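Lmo0794 protein (Listeria monocytogenes, PDB 3EW7) is of unknown function but probably binds NAD(P) through a Rossmann fold, as an oxidoreductase-like member of the short-chain dehydrogenase/reductase superfamily. Local coordinates at residues A[82-85]-A[86-89]. The protein carries 3 engineered substitutions. Residues are numbered along the deposited sequence; the frame is centred on the assembly and turned at random.
Sequences SLDH and LISV
H85 and V89 meet one turn apart in a local side-chain contact within helix 79-90, the crossover helix of a beta-alpha-beta unit between parallel strands 64-67 and 97-101 of the Rossmann fold. Four i to i+4 backbone bonds, all close to straight, establish the helical geometry, such as I87 N to L83 O at 2.8 Å. The imidazole of H85 leans along the helix toward its later turn, because CG stands anti to the backbone N (chi1 170°). V89 CG2 then sits over one ring face, 3.9 Å from the centroid and 29° off the normal, a CH-pi contact. NE2, next to the CE1 that V89 CG2 approaches most closely, hydrogen-bonds to L54 O in a loop, which limits the rotation of the ring. On the face turned to the sheet and to helix 131-142, L83 CG packs against I87 CD1 at 3.9 Å; L83 also touches L98 of strand 97-101 and Q137, while I87 reaches L141. D84 OD1 bonds to H140 ND1 of that same helix, giving the helix pair a polar link beside the apolar one. H85 O accepts twice: V89 N approaches at 3.0 Å, and S88 OG, folded back over its own backbone by chi1 of 74°, at 3.1 Å from H85 O.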
loop_
_atom_site.group_PDB
_atom_site.type_symbol
_atom_site.label_atom_id
_atom_site.label_comp_id
_atom_site.label_asym_id
_atom_site.label_seq_id
_atom_site.Cartn_x
_atom_site.Cartn_y
_atom_site.Cartn_z
ATOM N N SER A 82 -10.900 -6.428 -0.053
ATOM C CA SER A 82 -10.365 -5.521 -1.066
ATOM C C SER A 82 -9.083 -6.068 -1.684
ATOM O O SER A 82 -8.826 -5.882 -2.871
ATOM C CB SER A 82 -10.090 -4.143 -0.458
ATOM O OG SER A 82 -9.300 -4.252 0.710
ATOM N N LEU A 83 -8.270 -6.735 -0.878
ATOM C CA LEU A 83 -7.042 -7.292 -1.407
ATOM C C LEU A 83 -7.411 -8.399 -2.383
ATOM O O LEU A 83 -6.800 -8.534 -3.445
ATOM C CB LEU A 83 -6.158 -7.846 -0.283
ATOM C CG LEU A 83 -4.850 -8.518 -0.732
ATOM C CD1 LEU A 83 -4.077 -7.590 -1.669
ATOM C CD2 LEU A 83 -4.010 -8.879 0.488
ATOM N N ASP A 84 -8.419 -9.190 -2.027
ATOM C CA ASP A 84 -8.847 -10.267 -2.900
ATOM C C ASP A 84 -9.163 -9.689 -4.271
ATOM O O ASP A 84 -8.783 -10.270 -5.290
ATOM C CB ASP A 84 -10.067 -10.990 -2.328
ATOM C CG ASP A 84 -9.702 -11.979 -1.221
ATOM O OD1 ASP A 84 -8.500 -12.236 -0.989
ATOM O OD2 ASP A 84 -10.630 -12.515 -0.577
ATOM N N HIS A 85 -9.836 -8.537 -4.300
ATOM C CA HIS A 85 -10.171 -7.895 -5.563
ATOM C C HIS A 85 -8.913 -7.592 -6.377
ATOM O O HIS A 85 -8.846 -7.898 -7.566
ATOM C CB HIS A 85 -10.939 -6.596 -5.327
ATOM C CG HIS A 85 -11.116 -5.771 -6.565
ATOM N ND1 HIS A 85 -11.894 -6.178 -7.629
ATOM C CD2 HIS A 85 -10.590 -4.575 -6.924
ATOM C CE1 HIS A 85 -11.835 -5.270 -8.589
ATOM N NE2 HIS A 85 -11.049 -4.288 -8.187
ATOM N N LEU A 86 -7.919 -6.986 -5.734
ATOM C CA LEU A 86 -6.678 -6.645 -6.414
ATOM C C LEU A 86 -5.965 -7.891 -6.915
ATOM O O LEU A 86 -5.387 -7.887 -8.003
ATOM C CB LEU A 86 -5.755 -5.854 -5.479
ATOM C CG LEU A 86 -6.256 -4.457 -5.087
ATOM C CD1 LEU A 86 -5.257 -3.777 -4.167
ATOM C CD2 LEU A 86 -6.458 -3.621 -6.341
ATOM N N ILE A 87 -6.017 -8.958 -6.121
ATOM C CA ILE A 87 -5.380 -10.211 -6.487
ATOM C C ILE A 87 -5.965 -10.767 -7.781
ATOM O O ILE A 87 -5.217 -11.164 -8.672
ATOM C CB ILE A 87 -5.518 -11.255 -5.352
ATOM C CG1 ILE A 87 -4.474 -10.964 -4.270
ATOM C CG2 ILE A 87 -5.367 -12.685 -5.905
ATOM C CD1 ILE A 87 -4.719 -11.694 -2.962
ATOM N N SER A 88 -7.287 -10.788 -7.908
ATOM C CA SER A 88 -7.880 -11.324 -9.135
ATOM C C SER A 88 -7.610 -10.399 -10.328
ATOM O O SER A 88 -7.353 -10.853 -11.449
ATOM C CB SER A 88 -9.394 -11.539 -8.971
ATOM O OG SER A 88 -10.104 -10.311 -8.990
ATOM N N VAL A 89 -7.663 -9.099 -10.082
ATOM C CA VAL A 89 -7.431 -8.125 -11.124
ATOM C C VAL A 89 -5.978 -8.165 -11.588
ATOM O O VAL A 89 -5.683 -7.970 -12.767
ATOM C CB VAL A 89 -7.783 -6.710 -10.617
ATOM C CG1 VAL A 89 -7.099 -5.650 -11.458
ATOM C CG2 VAL A 89 -9.283 -6.519 -10.660
#